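Side-chain contacts in arginine kinase (Anthopleura japonica, PDB 4RF6), which catalyses the reversible transfer of a phosphoryl group from ATP to L-arginine, giving phospho-L-arginine and ADP, with two phosphagen kinase repeats in one chain: residues V249-R252 with L253-V257; Q267-K270 with K271-Y274; G341-E344 with V345-V348; C347-D350 with M351-V355. All coordinates share one frame; numbering follows the deposited sequence.

Contact 1: V249-R252 with L253-V257; sequences VFSR and LCRAV
The backbone N of Cys-254 gives its hydrogen to Phe-250 O at 2.8 Å, a nearly straight bond of 167°, and the same pair of residues meets again through its side chains. Cys-254 SG lies over one face of the Phe-250 ring, 3.5 Å from the centroid and shifted toward the CZ rim: a sulfur-aromatic contact. Different first torsions allow it, since the phenylalanine CG stands anti to its own N (chi1 -171°), which swings the ring forward along the axis, whereas SG lies beside the cysteine N and leans back over it. Small and polarisable, a thiol suits the place next to a ring face. This is i to i+4 packing within helix 246-264, which lies against strands 127-136 and 235-242 of the antiparallel sheet of the catalytic domain; Leu-253, its CD2 4.2 Å from Phe-250 CD1, turns its branches to Ile-132 and Ile-237 there. On a more polar side, Arg-255 NH1 reaches Ser-251 OG at 3.1 Å in a weak, bent bond near the guanidinium plane, and Arg-252 CA sits over one face of that group. Arg-255 has a salt bridge to Asp-169, and Arg-252 one to Glu-241.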
ATOM      1  N   VAL A 249      13.029   2.160   7.250  1.00 24.37           N
ATOM      2  CA  VAL A 249      12.025   2.640   8.199  1.00 20.15           C
ATOM      3  C   VAL A 249      12.664   3.034   9.536  1.00 21.75           C
ATOM      4  O   VAL A 249      12.330   4.069  10.117  1.00 19.99           O
ATOM      5  CB  VAL A 249      10.933   1.582   8.449  1.00 16.85           C
ATOM      6  CG1 VAL A 249      10.066   1.966   9.649  1.00 21.33           C
ATOM      7  CG2 VAL A 249      10.068   1.384   7.212  1.00 16.02           C
ATOM      8  N   PHE A 250      13.578   2.198  10.017  1.00 23.24           N
ATOM      9  CA  PHE A 250      14.245   2.442  11.289  1.00 26.39           C
ATOM     10  C   PHE A 250      15.239   3.590  11.175  1.00 29.06           C
ATOM     11  O   PHE A 250      15.416   4.367  12.117  1.00 29.60           O
ATOM     12  CB  PHE A 250      14.948   1.177  11.781  1.00 24.54           C
ATOM     13  CG  PHE A 250      15.481   1.287  13.185  1.00 24.22           C
ATOM     14  CD1 PHE A 250      14.646   1.670  14.228  1.00 22.36           C
ATOM     15  CD2 PHE A 250      16.810   0.999  13.464  1.00 26.18           C
ATOM     16  CE1 PHE A 250      15.130   1.776  15.526  1.00 24.18           C
ATOM     17  CE2 PHE A 250      17.306   1.097  14.758  1.00 27.22           C
ATOM     18  CZ  PHE A 250      16.463   1.486  15.792  1.00 26.69           C
ATOM     19  N   SER A 251      15.887   3.691  10.018  1.00 28.11           N
ATOM     20  CA  SER A 251      16.803   4.798   9.748  1.00 30.24           C
ATOM     21  C   SER A 251      16.074   6.141   9.841  1.00 26.20           C
ATOM     22  O   SER A 251      16.537   7.063  10.517  1.00 24.45           O
ATOM     23  CB  SER A 251      17.446   4.632   8.365  1.00 31.82           C
ATOM     24  OG  SER A 251      18.241   5.749   8.033  1.00 33.92           O
ATOM     25  N   ARG A 252      14.934   6.233   9.157  1.00 22.03           N
ATOM     26  CA  ARG A 252      14.099   7.429   9.166  1.00 23.05           C
ATOM     27  C   ARG A 252      13.614   7.739  10.582  1.00 25.01           C
ATOM     28  O   ARG A 252      13.629   8.896  11.016  1.00 27.49           O
ATOM     29  CB  ARG A 252      12.915   7.247   8.204  1.00 23.15           C
ATOM     30  CG  ARG A 252      11.952   8.428   8.131  1.00 23.34           C
ATOM     31  CD  ARG A 252      11.020   8.321   6.925  1.00 25.21           C
ATOM     32  NE  ARG A 252      10.174   7.128   6.980  1.00 27.97           N
ATOM     33  CZ  ARG A 252      10.291   6.082   6.164  1.00 28.96           C
ATOM     34  NH1 ARG A 252      11.216   6.070   5.215  1.00 29.23           N
ATOM     35  NH2 ARG A 252       9.472   5.047   6.294  1.00 30.42           N
ATOM     36  N   LEU A 253      13.203   6.698  11.306  1.00 23.62           N
ATOM     37  CA  LEU A 253      12.773   6.865  12.692  1.00 25.19           C
ATOM     38  C   LEU A 253      13.895   7.459  13.533  1.00 26.40           C
ATOM     39  O   LEU A 253      13.711   8.478  14.210  1.00 27.84           O
ATOM     40  CB  LEU A 253      12.332   5.531  13.296  1.00 23.51           C
ATOM     41  CG  LEU A 253      11.873   5.622  14.753  1.00 23.72           C
ATOM     42  CD1 LEU A 253      10.676   6.550  14.872  1.00 23.11           C
ATOM     43  CD2 LEU A 253      11.545   4.252  15.331  1.00 24.82           C
ATOM     44  N   CYS A 254      15.059   6.817  13.479  1.00 21.56           N
ATOM     45  CA  CYS A 254      16.205   7.239  14.275  1.00 23.11           C
ATOM     46  C   CYS A 254      16.623   8.672  13.978  1.00 24.71           C
ATOM     47  O   CYS A 254      16.861   9.458  14.898  1.00 23.90           O
ATOM     48  CB  CYS A 254      17.376   6.283  14.065  1.00 23.92           C
ATOM     49  SG  CYS A 254      17.131   4.710  14.913  1.00 29.18           S
ATOM     50  N   ARG A 255      16.697   9.007  12.692  1.00 26.73           N
ATOM     51  CA  ARG A 255      17.046  10.361  12.265  1.00 30.16           C
ATOM     52  C   ARG A 255      16.206  11.414  12.986  1.00 30.61           C
ATOM     53  O   ARG A 255      16.736  12.396  13.508  1.00 31.16           O
ATOM     54  CB  ARG A 255      16.888  10.499  10.749  1.00 33.81           C
ATOM     55  CG  ARG A 255      18.208  10.620   9.990  1.00 39.97           C
ATOM     56  CD  ARG A 255      18.156   9.874   8.663  1.00 42.54           C
ATOM     57  NE  ARG A 255      16.989  10.257   7.874  1.00 43.56           N
ATOM     58  CZ  ARG A 255      16.367   9.453   7.018  1.00 44.24           C
ATOM     59  NH1 ARG A 255      16.798   8.212   6.834  1.00 44.71           N
ATOM     60  NH2 ARG A 255      15.309   9.887   6.351  1.00 43.70           N
ATOM     61  N   ALA A 256      14.896  11.192  13.040  1.00 27.14           N
ATOM     62  CA  ALA A 256      13.993  12.145  13.683  1.00 26.85           C
ATOM     63  C   ALA A 256      14.114  12.135  15.206  1.00 25.84           C
ATOM     64  O   ALA A 256      14.151  13.195  15.836  1.00 25.33           O
ATOM     65  CB  ALA A 256      12.559  11.882  13.267  1.00 22.57           C
ATOM     66  N   VAL A 257      14.151  10.939  15.793  1.00 23.42           N
ATOM     67  CA  VAL A 257      14.166  10.798  17.246  1.00 24.86           C
ATOM     68  C   VAL A 257      15.461  11.342  17.852  1.00 28.19           C
ATOM     69  O   VAL A 257      15.439  12.046  18.866  1.00 29.66           O
ATOM     70  CB  VAL A 257      13.947   9.330  17.680  1.00 24.16           C
ATOM     71  CG1 VAL A 257      14.110   9.187  19.188  1.00 18.54           C
ATOM     72  CG2 VAL A 257      12.561   8.842  17.246  1.00 24.15           C
TER

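Contact 2: Q267-K270 with K271-Y274; sequences QHTK and KHGY
Two short antiparallel strands, 268-269 and 273-274, fold back on each other as a beta hairpin, with Thr-269 and Gly-273 as the hydrogen-bonded pair: Thr-269 N to Gly-273 O is 3.1 Å, and Gly-273 N to Thr-269 O is 2.9 Å. The neighbouring non-hydrogen-bonded pair, His-268 and Tyr-274, puts two aromatic side chains on one face of this small sheet. There the imidazole presents its CD2 edge to the tyrosine face, an edge-to-face stack with centroids 4.5 Å apart and planes at 60°. CD2 comes within 3.3 Å of Tyr-274 CE1, over the rim toward CE1 and CZ. The far end of the histidine, NE2, is hydrogen-bonded to Ser-108. Within the turn, Thr-269 OG1 accepts from His-272 N at 2.9 Å. The threonine hydroxyl is placed between its own N and carbonyl carbon (chi1 71°), and it also lies in the plane of the His-272 ring, 3.1 Å from ND1. Gly-273, at phi 72°, adopts a backbone shape that a residue without a side chain takes easily. Tyr-274 also forms a cation-pi contact with Arg-136, so its electron-rich ring probably interacts favourably with both the polarised C-H edge of His-268 and a positive charge.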
ATOM      1  N   GLN A 267      13.076  11.654  28.991  1.00 27.17           N
ATOM      2  CA  GLN A 267      13.058  10.986  30.294  1.00 26.98           C
ATOM      3  C   GLN A 267      13.522   9.545  30.123  1.00 26.79           C
ATOM      4  O   GLN A 267      13.026   8.831  29.249  1.00 27.94           O
ATOM      5  CB  GLN A 267      11.665  11.035  30.919  1.00 25.49           C
ATOM      6  CG  GLN A 267      11.168  12.450  31.168  1.00 27.38           C
ATOM      7  CD  GLN A 267       9.816  12.487  31.850  1.00 27.47           C
ATOM      8  OE1 GLN A 267       9.553  11.723  32.780  1.00 23.37           O
ATOM      9  NE2 GLN A 267       8.951  13.380  31.393  1.00 29.45           N
ATOM     10  N   HIS A 268      14.463   9.123  30.967  1.00 27.58           N
ATOM     11  CA  HIS A 268      15.247   7.918  30.717  1.00 29.46           C
ATOM     12  C   HIS A 268      16.030   7.536  31.980  1.00 32.40           C
ATOM     13  O   HIS A 268      16.655   8.396  32.605  1.00 34.46           O
ATOM     14  CB  HIS A 268      16.204   8.215  29.553  1.00 30.92           C
ATOM     15  CG  HIS A 268      17.010   7.041  29.087  1.00 30.89           C
ATOM     16  ND1 HIS A 268      18.248   6.733  29.612  1.00 31.51           N
ATOM     17  CD2 HIS A 268      16.774   6.121  28.120  1.00 29.88           C
ATOM     18  CE1 HIS A 268      18.735   5.668  28.997  1.00 28.83           C
ATOM     19  NE2 HIS A 268      17.856   5.273  28.092  1.00 29.19           N
ATOM     20  N   THR A 269      15.981   6.258  32.368  1.00 32.53           N
ATOM     21  CA  THR A 269      16.727   5.751  33.535  1.00 30.60           C
ATOM     22  C   THR A 269      17.371   4.400  33.203  1.00 28.58           C
ATOM     23  O   THR A 269      16.876   3.682  32.330  1.00 24.59           O
ATOM     24  CB  THR A 269      15.820   5.534  34.767  1.00 31.64           C
ATOM     25  OG1 THR A 269      14.967   4.405  34.539  1.00 31.65           O
ATOM     26  CG2 THR A 269      14.974   6.774  35.064  1.00 32.10           C
ATOM     27  N   LYS A 270      18.464   4.049  33.877  1.00 21.90           N
ATOM     28  CA  LYS A 270      19.131   2.772  33.606  1.00 24.55           C
ATOM     29  C   LYS A 270      18.167   1.589  33.755  1.00 23.70           C
ATOM     30  O   LYS A 270      18.125   0.690  32.917  1.00 25.76           O
ATOM     31  CB  LYS A 270      20.326   2.573  34.543  1.00 28.95           C
ATOM     32  CG  LYS A 270      21.061   1.252  34.311  1.00 34.27           C
ATOM     33  CD  LYS A 270      21.500   1.124  32.852  1.00 37.93           C
ATOM     34  CE  LYS A 270      22.133  -0.230  32.561  1.00 42.91           C
ATOM     35  NZ  LYS A 270      22.584  -0.325  31.144  1.00 44.02           N
ATOM     36  N   LYS A 271      17.380   1.623  34.826  1.00 24.23           N
ATOM     37  CA  LYS A 271      16.468   0.536  35.179  1.00 27.93           C
ATOM     38  C   LYS A 271      15.247   0.422  34.261  1.00 25.46           C
ATOM     39  O   LYS A 271      14.819  -0.689  33.926  1.00 26.48           O
ATOM     40  CB  LYS A 271      15.993   0.745  36.614  1.00 33.98           C
ATOM     41  CG  LYS A 271      15.553  -0.497  37.338  1.00 39.68           C
ATOM     42  CD  LYS A 271      15.583  -0.270  38.853  1.00 42.68           C
ATOM     43  CE  LYS A 271      14.979   1.077  39.233  1.00 42.18           C
ATOM     44  NZ  LYS A 271      15.106   1.362  40.692  1.00 41.55           N
ATOM     45  N   HIS A 272      14.687   1.565  33.865  1.00 24.73           N
ATOM     46  CA  HIS A 272      13.415   1.584  33.135  1.00 27.13           C
ATOM     47  C   HIS A 272      13.515   1.824  31.628  1.00 28.60           C
ATOM     48  O   HIS A 272      12.531   1.634  30.912  1.00 27.70           O
ATOM     49  CB  HIS A 272      12.469   2.658  33.694  1.00 27.92           C
ATOM     50  CG  HIS A 272      12.065   2.452  35.120  1.00 31.60           C
ATOM     51  ND1 HIS A 272      12.730   3.044  36.174  1.00 33.46           N
ATOM     52  CD2 HIS A 272      11.047   1.748  35.667  1.00 32.14           C
ATOM     53  CE1 HIS A 272      12.146   2.702  37.307  1.00 32.36           C
ATOM     54  NE2 HIS A 272      11.121   1.915  37.030  1.00 30.31           N
ATOM     55  N   GLY A 273      14.662   2.275  31.137  1.00 26.64           N
ATOM     56  CA  GLY A 273      14.714   2.703  29.749  1.00 23.71           C
ATOM     57  C   GLY A 273      13.960   4.019  29.636  1.00 19.80           C
ATOM     58  O   GLY A 273      13.945   4.814  30.581  1.00 16.85           O
ATOM     59  N   TYR A 274      13.321   4.260  28.498  1.00 19.22           N
ATOM     60  CA  TYR A 274      12.512   5.465  28.363  1.00 19.60           C
ATOM     61  C   TYR A 274      11.230   5.387  29.191  1.00 21.14           C
ATOM     62  O   TYR A 274      10.509   4.384  29.163  1.00 23.67           O
ATOM     63  CB  TYR A 274      12.228   5.760  26.890  1.00 17.35           C
ATOM     64  CG  TYR A 274      13.502   6.084  26.153  1.00 21.03           C
ATOM     65  CD1 TYR A 274      14.108   7.327  26.301  1.00 21.01           C
ATOM     66  CD2 TYR A 274      14.125   5.139  25.344  1.00 20.43           C
ATOM     67  CE1 TYR A 274      15.286   7.626  25.648  1.00 22.56           C
ATOM     68  CE2 TYR A 274      15.302   5.430  24.689  1.00 22.30           C
ATOM     69  CZ  TYR A 274      15.879   6.672  24.852  1.00 23.31           C
ATOM     70  OH  TYR A 274      17.048   6.973  24.201  1.00 26.96           O
TER

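Contact 3: G341-E344 with V345-V348; sequences GLSE and VQCV
From its CB, 3.4 Å from Ser-343 OG, the side chain of Gln-346 runs back toward the start of its own helix. CG passes 3.3 Å from Ser-343 OG. Beyond it the chain stays extended (chi2 177°), so that CD arrives beside the serine and OE1 faces the serine's backbone N. That N-H meets OE1 at 2.9 Å with an angle of 162°, in the carbonyl plane of the amide and on a lone pair; OE1 also lies against the Leu-342 backbone. The return bond runs from Gln-346 N to Ser-343 OG, likewise 2.9 Å. Together they make a capping box, with Ser-343 as N-cap of helix 344-370. Serine suits the position because its short hydroxyl, turned between its own N and carbonyl carbon (chi1 67°), can reach back to accept from a first-turn N-H. Glutamine has the length to close the box from the third residue beyond. Leu-342 adds an apolar touch, its CD1 4.0 Å from Cys-347 CB. Glu-344, the first helical residue, forms a salt bridge with Arg-136 and accepts from Asp-109 N. Its negative charge at the helix's amino end would probably be favoured by the helix dipole. Behind the cap, Glu-344, Val-345 and Val-348 rest on Phe-250 of helix 246-264, and Cys-347 packs on Met-286 of strand 286-293.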
ATOM      1  N   GLY A 341      15.036  -4.869  28.348  1.00 25.61           N
ATOM      2  CA  GLY A 341      16.102  -5.858  28.376  1.00 29.40           C
ATOM      3  C   GLY A 341      16.726  -6.081  27.014  1.00 31.88           C
ATOM      4  O   GLY A 341      17.632  -6.902  26.868  1.00 31.16           O
ATOM      5  N   LEU A 342      16.228  -5.360  26.012  1.00 29.63           N
ATOM      6  CA  LEU A 342      16.831  -5.381  24.682  1.00 26.83           C
ATOM      7  C   LEU A 342      16.779  -3.980  24.104  1.00 27.61           C
ATOM      8  O   LEU A 342      15.870  -3.209  24.415  1.00 26.44           O
ATOM      9  CB  LEU A 342      16.132  -6.384  23.759  1.00 29.90           C
ATOM     10  CG  LEU A 342      14.845  -5.972  23.041  1.00 31.30           C
ATOM     11  CD1 LEU A 342      14.441  -7.037  22.033  1.00 30.81           C
ATOM     12  CD2 LEU A 342      13.716  -5.726  24.028  1.00 30.42           C
ATOM     13  N   SER A 343      17.761  -3.633  23.282  1.00 28.02           N
ATOM     14  CA  SER A 343      17.820  -2.289  22.730  1.00 27.55           C
ATOM     15  C   SER A 343      16.855  -2.150  21.558  1.00 24.79           C
ATOM     16  O   SER A 343      16.324  -3.147  21.063  1.00 26.23           O
ATOM     17  CB  SER A 343      19.240  -1.963  22.273  1.00 29.95           C
ATOM     18  OG  SER A 343      19.611  -2.764  21.165  1.00 31.69           O
ATOM     19  N   GLU A 344      16.624  -0.913  21.126  1.00 23.61           N
ATOM     20  CA  GLU A 344      15.811  -0.660  19.941  1.00 25.04           C
ATOM     21  C   GLU A 344      16.444  -1.349  18.739  1.00 27.44           C
ATOM     22  O   GLU A 344      15.752  -1.949  17.912  1.00 26.25           O
ATOM     23  CB  GLU A 344      15.692   0.840  19.682  1.00 23.16           C
ATOM     24  CG  GLU A 344      14.877   1.600  20.721  1.00 25.66           C
ATOM     25  CD  GLU A 344      15.679   1.951  21.957  1.00 27.56           C
ATOM     26  OE1 GLU A 344      16.837   1.487  22.068  1.00 27.64           O
ATOM     27  OE2 GLU A 344      15.147   2.691  22.814  1.00 25.06           O
ATOM     28  N   VAL A 345      17.769  -1.263  18.654  1.00 28.38           N
ATOM     29  CA  VAL A 345      18.528  -1.939  17.603  1.00 26.72           C
ATOM     30  C   VAL A 345      18.291  -3.446  17.630  1.00 25.24           C
ATOM     31  O   VAL A 345      18.064  -4.068  16.589  1.00 26.67           O
ATOM     32  CB  VAL A 345      20.038  -1.641  17.721  1.00 27.24           C
ATOM     33  CG1 VAL A 345      20.873  -2.710  17.011  1.00 27.29           C
ATOM     34  CG2 VAL A 345      20.349  -0.264  17.159  1.00 26.39           C
ATOM     35  N   GLN A 346      18.345  -4.027  18.825  1.00 28.00           N
ATOM     36  CA  GLN A 346      18.152  -5.466  18.990  1.00 29.77           C
ATOM     37  C   GLN A 346      16.733  -5.900  18.628  1.00 28.82           C
ATOM     38  O   GLN A 346      16.528  -6.955  18.018  1.00 25.46           O
ATOM     39  CB  GLN A 346      18.489  -5.894  20.418  1.00 32.74           C
ATOM     40  CG  GLN A 346      19.980  -5.992  20.697  1.00 37.25           C
ATOM     41  CD  GLN A 346      20.289  -6.353  22.140  1.00 39.53           C
ATOM     42  OE1 GLN A 346      19.625  -5.887  23.067  1.00 39.91           O
ATOM     43  NE2 GLN A 346      21.303  -7.191  22.334  1.00 40.38           N
ATOM     44  N   CYS A 347      15.757  -5.082  19.006  1.00 29.61           N
ATOM     45  CA  CYS A 347      14.367  -5.350  18.655  1.00 30.55           C
ATOM     46  C   CYS A 347      14.192  -5.420  17.136  1.00 26.12           C
ATOM     47  O   CYS A 347      13.591  -6.362  16.611  1.00 26.68           O
ATOM     48  CB  CYS A 347      13.448  -4.279  19.255  1.00 32.89           C
ATOM     49  SG  CYS A 347      11.695  -4.537  18.891  1.00 30.30           S
ATOM     50  N   VAL A 348      14.731  -4.426  16.434  1.00 23.47           N
ATOM     51  CA  VAL A 348      14.660  -4.384  14.973  1.00 24.13           C
ATOM     52  C   VAL A 348      15.386  -5.567  14.323  1.00 25.45           C
ATOM     53  O   VAL A 348      14.895  -6.155  13.353  1.00 26.15           O
ATOM     54  CB  VAL A 348      15.217  -3.052  14.423  1.00 20.18           C
ATOM     55  CG1 VAL A 348      15.273  -3.074  12.915  1.00 20.59           C
ATOM     56  CG2 VAL A 348      14.368  -1.870  14.906  1.00 21.70           C
TER

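Contact 4: C347-D350 with M351-V355; sequences CVQD and MYDGV
This is a local contact between successive turns of helix 344-370, where acidic and amide side chains line one side of the helix while apolar ones face the sheet of the catalytic domain. On the polar side Gln-349 and Asp-353, four residues apart, are joined by a weak hydrogen bond from NE2 to OD1 of 3.4 Å, straight enough at 158° though long. The amide and carboxylate planes are 30° apart. The glutamine bends at chi2 (66°), which carries its amide forward over the next turn, alongside Tyr-352: NE2 stands 3.7 Å from Tyr-352 CD2, with the amide plane almost perpendicular to the ring. The stronger polar partner of the glutamine lies outside the helix: OE1 accepts from Lys-116 N, and the tyrosine hydroxyl is bonded to Pro-118 O. Both side chains thus tie the helix to the loop that passes over it. The backbone bonds are the usual i to i+4 pattern of an alpha helix, as between Asp-353 N and Gln-349 O at 2.8 Å. Asp-350 and Asp-353, one turn apart, do not touch: OD1 of Asp-350 and OD2 of Asp-353 are 5.1 Å apart. A water spans the gap, donating to Asp-350 OD1 at 2.7 Å and to Asp-353 OD2 at 2.8 Å, which probably eases the repulsion between the two carboxylates, if both are charged. On the apolar side, the flexible Met-351 reaches Ala-288 and Ile-334 on adjacent strands, while Val-348 and Tyr-352 pack on Ile-246 of helix 246-264.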
ATOM      1  N   CYS A 347      15.757  -5.082  19.006  1.00 29.61           N
ATOM      2  CA  CYS A 347      14.367  -5.350  18.655  1.00 30.55           C
ATOM      3  C   CYS A 347      14.192  -5.420  17.136  1.00 26.12           C
ATOM      4  O   CYS A 347      13.591  -6.362  16.611  1.00 26.68           O
ATOM      5  CB  CYS A 347      13.448  -4.279  19.255  1.00 32.89           C
ATOM      6  SG  CYS A 347      11.695  -4.537  18.891  1.00 30.30           S
ATOM      7  N   VAL A 348      14.731  -4.426  16.434  1.00 23.47           N
ATOM      8  CA  VAL A 348      14.660  -4.384  14.973  1.00 24.13           C
ATOM      9  C   VAL A 348      15.386  -5.567  14.323  1.00 25.45           C
ATOM     10  O   VAL A 348      14.895  -6.155  13.353  1.00 26.15           O
ATOM     11  CB  VAL A 348      15.217  -3.052  14.423  1.00 20.18           C
ATOM     12  CG1 VAL A 348      15.273  -3.074  12.915  1.00 20.59           C
ATOM     13  CG2 VAL A 348      14.368  -1.870  14.906  1.00 21.70           C
ATOM     14  N   GLN A 349      16.553  -5.917  14.853  1.00 25.62           N
ATOM     15  CA  GLN A 349      17.331  -7.011  14.275  1.00 27.15           C
ATOM     16  C   GLN A 349      16.613  -8.345  14.464  1.00 28.63           C
ATOM     17  O   GLN A 349      16.577  -9.172  13.547  1.00 31.06           O
ATOM     18  CB  GLN A 349      18.732  -7.072  14.885  1.00 29.47           C
ATOM     19  CG  GLN A 349      19.746  -7.846  14.036  1.00 30.20           C
ATOM     20  CD  GLN A 349      20.051  -7.154  12.714  1.00 30.25           C
ATOM     21  OE1 GLN A 349      20.719  -6.121  12.680  1.00 31.88           O
ATOM     22  NE2 GLN A 349      19.550  -7.713  11.621  1.00 32.68           N
ATOM     23  N   ASP A 350      16.035  -8.551  15.648  1.00 27.13           N
ATOM     24  CA  ASP A 350      15.233  -9.749  15.901  1.00 29.40           C
ATOM     25  C   ASP A 350      14.038  -9.783  14.951  1.00 26.08           C
ATOM     26  O   ASP A 350      13.665 -10.835  14.429  1.00 28.44           O
ATOM     27  CB  ASP A 350      14.727  -9.779  17.346  1.00 31.31           C
ATOM     28  CG  ASP A 350      15.823 -10.069  18.351  1.00 34.97           C
ATOM     29  OD1 ASP A 350      16.929 -10.456  17.923  1.00 32.60           O
ATOM     30  OD2 ASP A 350      15.563  -9.914  19.569  1.00 37.68           O
ATOM     31  N   MET A 351      13.445  -8.613  14.741  1.00 20.91           N
ATOM     32  CA  MET A 351      12.288  -8.465  13.868  1.00 23.99           C
ATOM     33  C   MET A 351      12.658  -8.853  12.451  1.00 25.34           C
ATOM     34  O   MET A 351      11.925  -9.573  11.765  1.00 24.69           O
ATOM     35  CB  MET A 351      11.833  -7.011  13.867  1.00 27.78           C
ATOM     36  CG  MET A 351      10.376  -6.850  13.573  1.00 34.95           C
ATOM     37  SD  MET A 351       9.439  -7.528  14.952  1.00 46.72           S
ATOM     38  CE  MET A 351       8.089  -8.224  14.025  1.00 46.97           C
ATOM     39  N   TYR A 352      13.808  -8.351  12.013  1.00 25.34           N
ATOM     40  CA  TYR A 352      14.323  -8.629  10.682  1.00 24.26           C
ATOM     41  C   TYR A 352      14.688 -10.106  10.526  1.00 24.93           C
ATOM     42  O   TYR A 352      14.293 -10.754   9.549  1.00 22.99           O
ATOM     43  CB  TYR A 352      15.554  -7.753  10.420  1.00 27.55           C
ATOM     44  CG  TYR A 352      16.209  -8.011   9.086  1.00 27.99           C
ATOM     45  CD1 TYR A 352      15.734  -7.405   7.932  1.00 29.55           C
ATOM     46  CD2 TYR A 352      17.304  -8.861   8.978  1.00 33.25           C
ATOM     47  CE1 TYR A 352      16.329  -7.635   6.709  1.00 28.41           C
ATOM     48  CE2 TYR A 352      17.902  -9.105   7.750  1.00 33.33           C
ATOM     49  CZ  TYR A 352      17.407  -8.488   6.623  1.00 30.92           C
ATOM     50  OH  TYR A 352      17.992  -8.720   5.399  1.00 32.74           O
ATOM     51  N   ASP A 353      15.452 -10.626  11.484  1.00 26.13           N
ATOM     52  CA  ASP A 353      15.918 -12.008  11.427  1.00 27.66           C
ATOM     53  C   ASP A 353      14.733 -12.963  11.533  1.00 29.37           C
ATOM     54  O   ASP A 353      14.671 -13.985  10.838  1.00 30.45           O
ATOM     55  CB  ASP A 353      16.921 -12.297  12.551  1.00 29.47           C
ATOM     56  CG  ASP A 353      18.204 -11.481  12.436  1.00 31.22           C
ATOM     57  OD1 ASP A 353      18.443 -10.870  11.380  1.00 32.47           O
ATOM     58  OD2 ASP A 353      18.982 -11.465  13.417  1.00 33.08           O
ATOM     59  N   GLY A 354      13.786 -12.621  12.400  1.00 25.05           N
ATOM     60  CA  GLY A 354      12.603 -13.440  12.599  1.00 27.06           C
ATOM     61  C   GLY A 354      11.708 -13.528  11.375  1.00 28.55           C
ATOM     62  O   GLY A 354      11.340 -14.628  10.947  1.00 28.96           O
ATOM     63  N   VAL A 355      11.347 -12.375  10.817  1.00 26.89           N
ATOM     64  CA  VAL A 355      10.532 -12.325   9.601  1.00 25.55           C
ATOM     65  C   VAL A 355      11.236 -13.044   8.455  1.00 29.54           C
ATOM     66  O   VAL A 355      10.607 -13.764   7.675  1.00 30.99           O
ATOM     67  CB  VAL A 355      10.196 -10.867   9.195  1.00 23.71           C
ATOM     68  CG1 VAL A 355       9.552 -10.823   7.815  1.00 22.30           C
ATOM     69  CG2 VAL A 355       9.273 -10.219  10.225  1.00 24.10           C
TER
HETATM   70  O   HOH W   1      18.881 -11.077  16.215  1.00 30.11           O

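All four contacts belong to the first of the two repeats, in its catalytic domain. Contact 3 caps the start of helix 344-370 and contact 4 follows along it; they share Cys-347 and Val-348, with centres 9 Å apart. Contact 1 meets both where Phe-250 CD1 touches Val-348 CG2 at 3.6 Å, so the two helices pack together beside the central sheet. Contact 2 touches contact 3 through Tyr-274 CE2 and Glu-344 OE2, 3.3 Å apart, but stays about 6 Å from contact 1 at nearest atoms. The side chains of Ile-132 and Ala-288 lie about 4 Å from those of Val-348 and Met-351 respectively, so this packing lies against strands 127-136 and 286-293, which carry residues predicted to bind ATP.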